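Side-chain contacts in glucose 1-dehydrogenase (PDB 2B5W), which catalyses the zinc-dependent oxidation of D-glucose and several other aldose sugars with NAD(+) or, preferably, NADP(+) as electron acceptor, working as a homodimer: residues N96-R101 with D105-G110; S259-A264 with A284-R289; E338-D343 with I348-E353. The protein carries 1 engineered substitution. All coordinates share one frame; numbering follows the deposited sequence.

In the fold
Followed from the N terminus, the three contacts come in series, each closed before the next opens, so none nests in or crosses another. Contact 1 lies in the GroES-like region and closes a short loop, folding the chain after helix 97-100 back onto that helix beside the second subunit. Contact 2 spans a longer excursion through strands 267-271 and 279-283 and joins helices 253-262 and 284-293 of the nucleotide-binding domain, again at the dimer interface. Contact 3 closes the loop before strand 349-353, which pairs with strand 27-37 and so ties the C-terminal end of the chain to the catalytic domain. The centres of contacts 2 and 3 are about 38 Å apart.

Contact 1: residues N96-R101 with D105-G110; sequences NEYFER and DMAPDG
The short helix 97-100 of the GroES-like catalytic domain packs through Y98 against the loop that follows it and folds back against it, meeting M106, A107 and P108. A107 presents its alpha carbon to one face of the Y98 ring: CA of A107 stands 3.9 Å from the centroid of the Y98 ring, 18° off the ring normal, a CH-pi contact. Beside it CB of Y98 meets CB of A107 at 3.8 Å. With CG of Y98 anti to its carbonyl carbon (chi1 -61°), the ring lies against the loop. CE1 of Y98 reaches CD of P108 at 3.5 Å, and the two side chains cross at about a right angle. O of M106 approaches CE2 of the Y98 ring obliquely at 3.6 Å. The opposite face of the ring takes CG of E97 from its own helix. At the start of that helix N96 is the N-cap: its OD1 accepts from N of F99 at 3.3 Å, with a second, weak bond from N of Y98, while its ND2 donates to the carbonyl of M111. The loop is also part of the dimer interface, since O of M106 accepts from ND2 of N266 of the second subunit and P108 packs on P265 of that subunit.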
# COMPACT_ATOMS: atom_id res chain seq x y z
N ASN A 96 -22.81 -5.87 -12.62
CA ASN A 96 -22.01 -4.67 -12.79
C ASN A 96 -20.59 -5.07 -13.21
O ASN A 96 -20.31 -6.25 -13.32
CB ASN A 96 -22.06 -3.81 -11.51
CG ASN A 96 -21.50 -4.53 -10.28
OD1 ASN A 96 -20.46 -5.16 -10.36
ND2 ASN A 96 -22.16 -4.36 -9.13
N GLU A 97 -19.72 -4.10 -13.45
CA GLU A 97 -18.37 -4.36 -13.94
C GLU A 97 -17.58 -5.33 -13.04
O GLU A 97 -16.75 -6.10 -13.53
CB GLU A 97 -17.60 -3.04 -14.06
CG GLU A 97 -17.35 -2.31 -12.74
CD GLU A 97 -16.43 -1.13 -12.91
OE1 GLU A 97 -16.93 -0.01 -12.79
OE2 GLU A 97 -15.22 -1.32 -13.17
N TYR A 98 -17.84 -5.27 -11.74
CA TYR A 98 -17.05 -6.11 -10.82
C TYR A 98 -17.42 -7.56 -10.99
O TYR A 98 -16.55 -8.43 -11.03
CB TYR A 98 -17.20 -5.62 -9.38
CG TYR A 98 -16.69 -4.21 -9.25
CD1 TYR A 98 -17.57 -3.15 -9.28
CD2 TYR A 98 -15.34 -3.95 -9.16
CE1 TYR A 98 -17.12 -1.86 -9.18
CE2 TYR A 98 -14.87 -2.66 -9.08
CZ TYR A 98 -15.77 -1.62 -9.09
OH TYR A 98 -15.33 -0.31 -9.00
N PHE A 99 -18.71 -7.85 -11.14
CA PHE A 99 -19.15 -9.21 -11.40
C PHE A 99 -18.80 -9.66 -12.83
O PHE A 99 -18.36 -10.79 -13.06
CB PHE A 99 -20.65 -9.36 -11.09
CG PHE A 99 -20.94 -9.34 -9.60
CD1 PHE A 99 -20.98 -10.51 -8.88
CD2 PHE A 99 -21.09 -8.16 -8.91
CE1 PHE A 99 -21.20 -10.50 -7.51
CE2 PHE A 99 -21.29 -8.13 -7.54
CZ PHE A 99 -21.35 -9.34 -6.84
N GLU A 100 -18.99 -8.77 -13.81
CA GLU A 100 -18.67 -9.11 -15.20
C GLU A 100 -17.20 -9.42 -15.47
O GLU A 100 -16.88 -10.31 -16.26
CB GLU A 100 -19.15 -7.97 -16.13
CG GLU A 100 -20.67 -7.83 -16.19
CD GLU A 100 -21.37 -9.08 -16.69
OE1 GLU A 100 -20.97 -9.63 -17.74
OE2 GLU A 100 -22.32 -9.53 -16.02
N ARG A 101 -16.32 -8.75 -14.71
CA ARG A 101 -14.86 -8.93 -14.82
C ARG A 101 -14.36 -9.96 -13.81
O ARG A 101 -13.14 -10.10 -13.64
CB ARG A 101 -14.14 -7.61 -14.56
CG ARG A 101 -14.40 -6.56 -15.65
CD ARG A 101 -13.75 -5.21 -15.35
NE ARG A 101 -14.00 -4.21 -16.40
CZ ARG A 101 -13.53 -2.95 -16.36
NH1 ARG A 101 -12.79 -2.53 -15.33
NH2 ARG A 101 -13.76 -2.04 -17.32
N ASP A 105 -15.02 -9.27 -5.44
CA ASP A 105 -14.38 -9.01 -4.19
C ASP A 105 -13.81 -7.59 -4.13
O ASP A 105 -13.44 -7.11 -3.07
CB ASP A 105 -13.26 -10.04 -3.98
CG ASP A 105 -12.23 -9.96 -5.05
OD1 ASP A 105 -12.53 -10.38 -6.18
OD2 ASP A 105 -11.11 -9.48 -4.83
N MET A 106 -13.75 -6.90 -5.29
CA MET A 106 -13.31 -5.51 -5.36
C MET A 106 -14.51 -4.54 -5.45
O MET A 106 -14.33 -3.33 -5.55
CB MET A 106 -12.37 -5.27 -6.55
CG MET A 106 -11.19 -6.27 -6.63
SD MET A 106 -10.06 -6.16 -5.19
CE MET A 106 -9.45 -4.46 -5.32
N ALA A 107 -15.71 -5.05 -5.50
CA ALA A 107 -16.88 -4.14 -5.59
C ALA A 107 -16.96 -3.28 -4.33
O ALA A 107 -16.74 -3.76 -3.24
CB ALA A 107 -18.18 -4.95 -5.77
N PRO A 108 -17.35 -2.02 -4.47
CA PRO A 108 -17.56 -1.15 -3.31
C PRO A 108 -18.93 -1.31 -2.67
O PRO A 108 -19.80 -1.97 -3.25
CB PRO A 108 -17.45 0.23 -3.93
CG PRO A 108 -17.99 0.08 -5.19
CD PRO A 108 -17.59 -1.29 -5.72
N ASP A 109 -19.08 -0.71 -1.51
CA ASP A 109 -20.32 -0.77 -0.74
C ASP A 109 -21.51 -0.49 -1.64
O ASP A 109 -21.48 0.44 -2.44
CB ASP A 109 -20.28 0.29 0.37
CG ASP A 109 -21.45 0.18 1.30
OD1 ASP A 109 -21.46 -0.71 2.17
OD2 ASP A 109 -22.42 0.97 1.23
N GLY A 110 -22.58 -1.26 -1.47
CA GLY A 110 -23.77 -1.09 -2.31
C GLY A 110 -23.80 -1.81 -3.65
O GLY A 110 -24.87 -1.96 -4.23

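Contact 2: residues S259-A264 with A284-R289; sequences SVQALA and AGAFHR
A286, near the start of helix 284-293, meets the side chain of Q261 where two helices of the Rossmann-type nucleotide-binding domain face each other. The amide of Q261 reaches the backbone at this point, its OE1 modelled 3.4 Å from O of A286, although the amide is probably turned over in the model. The next residue, F287, carries the apolar part of the contact. Its CG is anti to the backbone N (chi1 169°), and this swings the ring toward helix 253-262, where CE1 of F287 meets CG2 of V260 at 3.6 Å. The two side chains cross at about a right angle, and the methyl approaches the ring obliquely. The other branch, CG1 of V260, lies 3.7 Å from the carbonyl O of F287, so the valine straddles ring and backbone. Further on, H288 and R289 turn to the second subunit, NE2 of H288 hydrogen-bonded to E248 and R289 forming a salt bridge to D277 there. The pair of helices rests on strand 297-300, an outermost strand of the parallel sheet within this chain, with L298 touching both V260 and F287, while E290 and M291 of helix 284-293 extend the packing on V260.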
# COMPACT_ATOMS: atom_id res chain seq x y z
N SER A 259 1.27 -0.01 13.20
CA SER A 259 1.92 -1.03 12.38
C SER A 259 3.06 -0.41 11.59
O SER A 259 4.08 -1.02 11.40
CB SER A 259 0.93 -1.69 11.41
OG SER A 259 0.35 -0.76 10.50
N VAL A 260 2.87 0.82 11.14
CA VAL A 260 3.90 1.50 10.36
C VAL A 260 5.21 1.61 11.15
O VAL A 260 6.28 1.51 10.59
CB VAL A 260 3.38 2.88 9.91
CG1 VAL A 260 4.49 3.77 9.34
CG2 VAL A 260 2.28 2.65 8.86
N GLN A 261 5.10 1.82 12.47
CA GLN A 261 6.29 1.92 13.30
C GLN A 261 6.94 0.57 13.57
O GLN A 261 8.14 0.51 13.80
CB GLN A 261 5.96 2.62 14.62
CG GLN A 261 5.33 4.01 14.47
CD GLN A 261 6.12 4.97 13.57
OE1 GLN A 261 5.51 5.70 12.78
NE2 GLN A 261 7.44 4.97 13.69
N ALA A 262 6.16 -0.52 13.52
CA ALA A 262 6.70 -1.86 13.78
C ALA A 262 7.28 -2.51 12.50
O ALA A 262 8.06 -3.42 12.59
CB ALA A 262 5.65 -2.75 14.36
N LEU A 263 6.93 -1.98 11.32
CA LEU A 263 7.44 -2.54 10.08
C LEU A 263 8.91 -2.30 9.92
O LEU A 263 9.42 -1.20 10.24
CB LEU A 263 6.70 -1.92 8.87
CG LEU A 263 5.28 -2.36 8.56
CD1 LEU A 263 4.72 -1.51 7.44
CD2 LEU A 263 5.24 -3.84 8.19
N ALA A 264 9.58 -3.29 9.34
CA ALA A 264 10.95 -3.15 8.84
C ALA A 264 10.90 -2.23 7.61
O ALA A 264 9.84 -2.12 6.97
CB ALA A 264 11.56 -4.49 8.45
N ALA A 284 0.62 11.90 13.34
CA ALA A 284 0.45 11.73 11.90
C ALA A 284 1.73 12.09 11.15
O ALA A 284 2.02 11.52 10.11
CB ALA A 284 -0.70 12.58 11.44
N GLY A 285 2.51 13.05 11.65
CA GLY A 285 3.81 13.35 11.09
C GLY A 285 4.74 12.16 11.08
O GLY A 285 5.39 11.88 10.06
N ALA A 286 4.82 11.46 12.21
CA ALA A 286 5.69 10.29 12.31
C ALA A 286 5.20 9.14 11.41
O ALA A 286 6.02 8.45 10.84
CB ALA A 286 5.80 9.81 13.78
N PHE A 287 3.90 8.94 11.36
CA PHE A 287 3.25 7.95 10.50
C PHE A 287 3.64 8.22 9.05
O PHE A 287 4.16 7.36 8.35
CB PHE A 287 1.73 8.05 10.68
CG PHE A 287 0.93 7.29 9.68
CD1 PHE A 287 0.59 5.97 9.91
CD2 PHE A 287 0.51 7.89 8.49
CE1 PHE A 287 -0.18 5.25 8.99
CE2 PHE A 287 -0.24 7.17 7.56
CZ PHE A 287 -0.58 5.85 7.81
N HIS A 288 3.39 9.45 8.61
CA HIS A 288 3.61 9.87 7.23
C HIS A 288 5.07 9.76 6.86
O HIS A 288 5.40 9.14 5.86
CB HIS A 288 3.11 11.32 7.13
CG HIS A 288 3.12 11.91 5.75
ND1 HIS A 288 2.52 13.13 5.50
CD2 HIS A 288 3.63 11.49 4.57
CE1 HIS A 288 2.64 13.42 4.21
NE2 HIS A 288 3.30 12.43 3.62
N ARG A 289 5.98 10.32 7.66
CA ARG A 289 7.39 10.31 7.32
C ARG A 289 8.00 8.88 7.26
O ARG A 289 8.81 8.59 6.40
CB ARG A 289 8.18 11.18 8.33
CG ARG A 289 9.62 11.29 8.02
CD ARG A 289 10.41 12.19 8.97
NE ARG A 289 10.54 11.58 10.30
CZ ARG A 289 9.78 11.85 11.35
NH1 ARG A 289 8.82 12.76 11.31
NH2 ARG A 289 10.01 11.20 12.49

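Contact 3: residues E338-D343 with I348-E353; sequences EAAFDD and IKTAIE
A340 and T350 are joined by a hydrogen bond that closes the loop leading into strand 349-353, a strand of the mixed sheet in the catalytic domain. OG1 of T350 donates to O of A340 at 2.6 Å, a short bond lying in the carbonyl plane and directed at a lone pair, with a C=O...donor angle of 128°. The hydroxyl sits between the backbone N and the carbonyl carbon (chi1 62°), a rotamer that brings it to the carbonyl of the 3-10 segment, while CB of T350 lies 3.6 Å from O of A340. A valine in its place would probably leave the carbonyl of A340 without this donor and let the 3-10 segment shift against the strand.

Two residues further along the same side of the strand, I352 makes the apolar half of the contact. Its CD1 touches CE2 of F341 at 3.8 Å, coming at the ring obliquely, and the two side chains cross at about a right angle. V37 of strand 27-37 touches both F341 and T350, while P13 also packs on F341, and H332 of strand 328-333 lies against A339 and A340. Strand 349-353 itself is held between these neighbours, parallel to 328-333 and antiparallel to 27-37, with backbone bonds from T350 to V37 and from A351 to G330 and H332.

On the other side of the strand, K349 is directed away from the 3-10 segment and forms a salt bridge to E64, a ligand of the catalytic zinc, and a hydrogen bond to O of V37; its side chain also touches C38, the engineered residue at the metal. Between the 3-10 segment and the strand, CB of A340 and CG1 of I352 are 3.5 Å apart, closer than usual van der Waals contact.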
# COMPACT_ATOMS: atom_id res chain seq x y z
N GLU A 338 -26.51 -24.32 19.25
CA GLU A 338 -26.29 -23.05 19.95
C GLU A 338 -24.85 -22.84 20.39
O GLU A 338 -24.33 -21.72 20.31
CB GLU A 338 -27.22 -22.93 21.17
CG GLU A 338 -28.64 -22.54 20.80
CD GLU A 338 -29.68 -23.08 21.77
OE1 GLU A 338 -29.45 -22.99 23.00
OE2 GLU A 338 -30.72 -23.59 21.30
N ALA A 339 -24.21 -23.91 20.83
CA ALA A 339 -22.83 -23.82 21.31
C ALA A 339 -21.82 -23.37 20.27
O ALA A 339 -20.72 -22.94 20.60
CB ALA A 339 -22.41 -25.17 21.88
N ALA A 340 -22.18 -23.46 18.99
CA ALA A 340 -21.30 -22.96 17.94
C ALA A 340 -21.12 -21.45 18.05
O ALA A 340 -20.13 -20.88 17.55
CB ALA A 340 -21.85 -23.31 16.61
N PHE A 341 -22.09 -20.77 18.68
CA PHE A 341 -22.05 -19.31 18.86
C PHE A 341 -21.47 -18.88 20.24
O PHE A 341 -21.54 -17.71 20.60
CB PHE A 341 -23.45 -18.71 18.62
CG PHE A 341 -23.95 -18.91 17.21
CD1 PHE A 341 -23.49 -18.14 16.17
CD2 PHE A 341 -24.88 -19.90 16.92
CE1 PHE A 341 -23.92 -18.34 14.88
CE2 PHE A 341 -25.33 -20.10 15.63
CZ PHE A 341 -24.86 -19.28 14.62
N ASP A 342 -20.86 -19.82 20.96
CA ASP A 342 -20.15 -19.51 22.20
C ASP A 342 -19.06 -18.52 21.90
O ASP A 342 -18.40 -18.60 20.84
CB ASP A 342 -19.51 -20.75 22.83
CG ASP A 342 -20.50 -21.61 23.59
OD1 ASP A 342 -21.68 -21.20 23.76
OD2 ASP A 342 -20.16 -22.72 24.05
N ASP A 343 -18.85 -17.60 22.82
CA ASP A 343 -17.93 -16.51 22.55
C ASP A 343 -16.96 -16.27 23.71
O ASP A 343 -16.70 -15.13 24.09
CB ASP A 343 -18.72 -15.25 22.13
CG ASP A 343 -19.08 -14.34 23.29
OD1 ASP A 343 -19.62 -14.83 24.30
OD2 ASP A 343 -18.86 -13.11 23.25
N ILE A 348 -12.33 -21.21 19.84
CA ILE A 348 -11.50 -20.59 18.81
C ILE A 348 -12.28 -20.62 17.49
O ILE A 348 -12.76 -19.59 17.05
CB ILE A 348 -10.15 -21.26 18.70
CG1 ILE A 348 -9.42 -21.14 20.04
CG2 ILE A 348 -9.34 -20.62 17.56
CD1 ILE A 348 -8.13 -21.89 20.09
N LYS A 349 -12.38 -21.77 16.87
CA LYS A 349 -13.20 -21.93 15.67
C LYS A 349 -14.24 -23.03 15.85
O LYS A 349 -13.91 -24.11 16.28
CB LYS A 349 -12.31 -22.32 14.49
CG LYS A 349 -13.04 -22.45 13.20
CD LYS A 349 -13.48 -21.06 12.76
CE LYS A 349 -14.12 -21.04 11.44
NZ LYS A 349 -14.51 -19.64 11.17
N THR A 350 -15.47 -22.72 15.47
CA THR A 350 -16.59 -23.66 15.55
C THR A 350 -17.29 -23.74 14.24
O THR A 350 -17.12 -22.89 13.38
CB THR A 350 -17.60 -23.23 16.58
OG1 THR A 350 -18.16 -21.96 16.21
CG2 THR A 350 -16.98 -23.01 17.98
N ALA A 351 -18.08 -24.78 14.09
CA ALA A 351 -18.95 -24.96 12.96
C ALA A 351 -20.19 -25.70 13.40
O ALA A 351 -20.20 -26.34 14.44
CB ALA A 351 -18.26 -25.75 11.85
N ILE A 352 -21.23 -25.63 12.57
CA ILE A 352 -22.45 -26.40 12.70
C ILE A 352 -22.54 -27.41 11.58
O ILE A 352 -22.39 -27.06 10.42
CB ILE A 352 -23.68 -25.49 12.66
CG1 ILE A 352 -23.60 -24.49 13.83
CG2 ILE A 352 -24.97 -26.33 12.75
CD1 ILE A 352 -24.53 -23.30 13.71
N GLU A 353 -22.81 -28.65 11.93
CA GLU A 353 -22.96 -29.74 10.99
C GLU A 353 -24.44 -29.96 10.70
O GLU A 353 -25.20 -30.35 11.59
CB GLU A 353 -22.34 -31.02 11.53
CG GLU A 353 -22.47 -32.20 10.57
CD GLU A 353 -21.61 -33.34 10.97
OE1 GLU A 353 -22.06 -34.15 11.80
OE2 GLU A 353 -20.51 -33.45 10.41